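Acetyltransferase (PDB 4JXR) probably transfers an acetyl group from acetyl-CoA to the amine of a small acceptor, as a GNAT-family relative of the phosphinothricin acetyltransferases. Local coordinates at residues V66-A74 with V85-A95. Sequence-based numbering, arbitrary orientation. Where two conformers were deposited one is given.
Sequences VIGYAYASA and VEDSIYLSPEA
In the antiparallel hairpin that leads to the acetyl-CoA site of a GNAT enzyme, Tyr69 and Tyr90 form a hydrogen-bonded pair, with Tyr69 N to Tyr90 O and Tyr90 N to Tyr69 O each 2.9 Å. Tyr71 with Ser88 and Ser73 with Glu86 repeat this reciprocal pair of hydrogen bonds. The rings of Tyr69 and Tyr90 run alongside each other, planes 28° apart, but displaced enough that little of one covers the other; Tyr69 OH comes 3.4 Å from Tyr90 CD2. Because CG of Tyr71 sits between its backbone N and carbonyl carbon (chi1 60°), the ring leans toward strand 84-91, and Ser88 CB rests over its face, 3.9 Å from the centroid. A water at the edge of the Tyr90 ring binds Tyr90 OH at 2.8 Å and, weakly, Tyr71 OH. On the other face Ala70 CB meets Ile89 CG1 at 4.0 Å; Asp87, paired with Ala72 further along, hydrogen-bonds His135 through OD2. At the far end Ile67 O is gripped twice by Ser92: OG lies on a lone pair at 2.8 Å, while N, at 3.0 Å, is tilted from the carbonyl plane. Toward strand 56-60, Ile67 and Gly68 form a classic beta bulge opposite Ala59. Ile89 and Leu91 belong to the acetyl-CoA site, which carries no cofactor in this chain; beyond Ser92 the chain turns toward Gly97 and Gly101, as in the GNAT fold, where this strand runs into the pyrophosphate-binding loop and its helix.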
loop_
_atom_site.group_PDB
_atom_site.type_symbol
_atom_site.label_atom_id
_atom_site.label_comp_id
_atom_site.label_asym_id
_atom_site.label_seq_id
_atom_site.Cartn_x
_atom_site.Cartn_y
_atom_site.Cartn_z
ATOM N N VAL A 66 -16.577 24.815 -1.053
ATOM C CA VAL A 66 -16.130 23.441 -0.786
ATOM C C VAL A 66 -15.794 23.290 0.668
ATOM O O VAL A 66 -14.949 24.020 1.188
ATOM C CB VAL A 66 -14.905 23.143 -1.657
ATOM C CG1 VAL A 66 -14.256 21.841 -1.244
ATOM C CG2 VAL A 66 -15.305 23.115 -3.132
ATOM N N ILE A 67 -16.422 22.311 1.331
ATOM C CA ILE A 67 -16.197 22.037 2.749
ATOM C C ILE A 67 -15.696 20.627 3.031
ATOM O O ILE A 67 -15.416 20.290 4.156
ATOM C CB ILE A 67 -17.453 22.371 3.589
ATOM C CG1 ILE A 67 -18.653 21.568 3.119
ATOM C CG2 ILE A 67 -17.720 23.890 3.517
ATOM C CD1 ILE A 67 -19.861 21.679 3.989
ATOM N N GLY A 68 -15.579 19.800 1.993
ATOM C CA GLY A 68 -15.011 18.479 2.112
ATOM C C GLY A 68 -14.766 17.937 0.734
ATOM O O GLY A 68 -15.277 18.461 -0.242
ATOM N N TYR A 69 -13.989 16.835 0.660
ATOM C CA TYR A 69 -13.747 16.206 -0.641
ATOM C C TYR A 69 -13.463 14.737 -0.412
ATOM O O TYR A 69 -13.163 14.301 0.703
ATOM C CB TYR A 69 -12.628 16.898 -1.418
ATOM C CG TYR A 69 -11.237 16.675 -0.874
ATOM C CD1 TYR A 69 -10.702 17.502 0.129
ATOM C CD2 TYR A 69 -10.435 15.680 -1.336
ATOM C CE1 TYR A 69 -9.461 17.301 0.617
ATOM C CE2 TYR A 69 -9.195 15.470 -0.843
ATOM C CZ TYR A 69 -8.669 16.284 0.129
ATOM O OH TYR A 69 -7.419 16.117 0.661
ATOM N N ALA A 70 -13.551 13.984 -1.493
ATOM C CA ALA A 70 -13.276 12.555 -1.432
ATOM C C ALA A 70 -12.892 12.070 -2.811
ATOM O O ALA A 70 -13.349 12.612 -3.820
ATOM C CB ALA A 70 -14.488 11.791 -0.949
ATOM N N TYR A 71 -12.111 11.010 -2.842
ATOM C CA TYR A 71 -11.799 10.378 -4.109
ATOM C C TYR A 71 -11.545 8.915 -3.909
ATOM O O TYR A 71 -11.246 8.463 -2.797
ATOM C CB TYR A 71 -10.603 11.056 -4.827
ATOM C CG TYR A 71 -9.322 11.042 -4.052
ATOM C CD1 TYR A 71 -8.458 9.956 -4.065
ATOM C CD2 TYR A 71 -8.897 12.161 -3.366
ATOM C CE1 TYR A 71 -7.289 9.966 -3.337
ATOM C CE2 TYR A 71 -7.710 12.158 -2.663
ATOM C CZ TYR A 71 -6.915 11.062 -2.659
ATOM O OH TYR A 71 -5.723 11.094 -1.980
ATOM N N ALA A 72 -11.653 8.159 -4.991
ATOM C CA ALA A 72 -11.141 6.820 -5.064
ATOM C C ALA A 72 -9.873 6.817 -5.869
ATOM O O ALA A 72 -9.696 7.643 -6.778
ATOM C CB ALA A 72 -12.160 5.875 -5.703
ATOM N N SER A 73 -8.964 5.924 -5.557
ATOM C CA SER A 73 -7.774 5.749 -6.341
ATOM C C SER A 73 -7.276 4.318 -6.142
ATOM O O SER A 73 -7.911 3.499 -5.473
ATOM C CB SER A 73 -6.720 6.752 -5.931
ATOM O OG SER A 73 -5.648 6.724 -6.880
ATOM N N ALA A 74 -6.144 3.975 -6.752
ATOM C CA ALA A 74 -5.594 2.638 -6.558
ATOM C C ALA A 74 -5.169 2.441 -5.119
ATOM O O ALA A 74 -4.622 3.347 -4.486
ATOM C CB ALA A 74 -4.395 2.443 -7.436
ATOM N N VAL A 85 -10.194 -0.491 -5.548
ATOM C CA VAL A 85 -10.038 0.920 -5.285
ATOM C C VAL A 85 -9.954 1.147 -3.770
ATOM O O VAL A 85 -10.428 0.343 -2.965
ATOM C CB VAL A 85 -11.166 1.771 -5.870
ATOM C CG1 VAL A 85 -10.951 2.008 -7.342
ATOM C CG2 VAL A 85 -12.539 1.165 -5.609
ATOM N N GLU A 86 -9.334 2.256 -3.409
ATOM C CA GLU A 86 -9.215 2.703 -2.041
ATOM C C GLU A 86 -9.878 4.054 -1.933
ATOM O O GLU A 86 -9.646 4.936 -2.782
ATOM C CB GLU A 86 -7.748 2.834 -1.683
ATOM C CG GLU A 86 -7.492 3.387 -0.298
ATOM C CD GLU A 86 -6.050 3.339 0.123
ATOM O OE1 GLU A 86 -5.245 2.641 -0.483
ATOM O OE2 GLU A 86 -5.705 4.025 1.129
ATOM N N ASP A 87 -10.650 4.313 -0.873
ATOM C CA ASP A 87 -11.273 5.597 -0.679
ATOM C C ASP A 87 -10.477 6.497 0.228
ATOM O O ASP A 87 -9.876 6.023 1.200
ATOM C CB ASP A 87 -12.704 5.465 -0.065
ATOM C CG ASP A 87 -12.766 4.906 1.294
ATOM O OD1 ASP A 87 -12.669 3.634 1.420
ATOM O OD2 ASP A 87 -13.022 5.690 2.244
ATOM N N SER A 88 -10.544 7.792 -0.053
ATOM C CA SER A 88 -9.981 8.850 0.775
ATOM C C SER A 88 -11.031 9.910 0.952
ATOM O O SER A 88 -11.673 10.330 0.001
ATOM C CB SER A 88 -8.789 9.480 0.082
ATOM O OG SER A 88 -7.702 8.554 -0.041
ATOM N N ILE A 89 -11.270 10.346 2.190
ATOM C CA ILE A 89 -12.303 11.311 2.541
ATOM C C ILE A 89 -11.724 12.313 3.505
ATOM O O ILE A 89 -11.175 11.931 4.528
ATOM C CB ILE A 89 -13.497 10.630 3.199
ATOM C CG1 ILE A 89 -14.065 9.508 2.367
ATOM C CG2 ILE A 89 -14.587 11.665 3.529
ATOM C CD1 ILE A 89 -15.051 8.710 3.141
ATOM N N TYR A 90 -11.905 13.609 3.228
ATOM C CA TYR A 90 -11.424 14.691 4.105
ATOM C C TYR A 90 -12.502 15.735 4.254
ATOM O O TYR A 90 -12.939 16.335 3.298
ATOM C CB TYR A 90 -10.148 15.317 3.558
ATOM C CG TYR A 90 -9.004 14.327 3.568
ATOM C CD1 TYR A 90 -8.235 14.173 4.685
ATOM C CD2 TYR A 90 -8.694 13.561 2.466
ATOM C CE1 TYR A 90 -7.232 13.226 4.735
ATOM C CE2 TYR A 90 -7.679 12.590 2.526
ATOM C CZ TYR A 90 -6.994 12.433 3.680
ATOM O OH TYR A 90 -5.986 11.487 3.734
ATOM N N LEU A 91 -12.919 15.968 5.491
ATOM C CA LEU A 91 -13.899 16.983 5.839
ATOM C C LEU A 91 -13.244 18.105 6.599
ATOM O O LEU A 91 -12.492 17.858 7.536
ATOM C CB LEU A 91 -14.940 16.369 6.768
ATOM C CG LEU A 91 -15.764 15.269 6.185
ATOM C CD1 LEU A 91 -16.726 14.697 7.210
ATOM C CD2 LEU A 91 -16.504 15.708 4.956
ATOM N N SER A 92 -13.578 19.330 6.271
ATOM C CA SER A 92 -13.217 20.473 7.111
ATOM C C SER A 92 -13.909 20.310 8.455
ATOM O O SER A 92 -14.970 19.673 8.577
ATOM C CB SER A 92 -13.634 21.758 6.464
ATOM O OG SER A 92 -14.997 21.894 6.375
ATOM N N PRO A 93 -13.340 20.926 9.516
ATOM C CA PRO A 93 -13.969 20.795 10.835
ATOM C C PRO A 93 -15.442 21.155 10.821
ATOM O O PRO A 93 -16.237 20.447 11.472
ATOM C CB PRO A 93 -13.151 21.750 11.684
ATOM C CG PRO A 93 -11.767 21.613 11.092
ATOM C CD PRO A 93 -12.027 21.586 9.608
ATOM N N GLU A 94 -15.825 22.182 10.067
ATOM C CA GLU A 94 -17.200 22.660 10.068
ATOM C C GLU A 94 -18.164 21.736 9.355
ATOM O O GLU A 94 -19.382 21.861 9.545
ATOM C CB GLU A 94 -17.283 24.051 9.423
ATOM C CG GLU A 94 -17.083 24.029 7.906
ATOM C CD GLU A 94 -17.761 25.181 7.178
ATOM O OE1 GLU A 94 -17.076 26.190 6.894
ATOM O OE2 GLU A 94 -18.971 25.064 6.878
ATOM N N ALA A 95 -17.614 20.797 8.571
ATOM C CA ALA A 95 -18.417 19.844 7.831
ATOM C C ALA A 95 -18.683 18.564 8.615
ATOM O O ALA A 95 -19.330 17.677 8.088
ATOM C CB ALA A 95 -17.731 19.467 6.514
HETATM O O HOH W 1 -5.400 10.157 1.342
#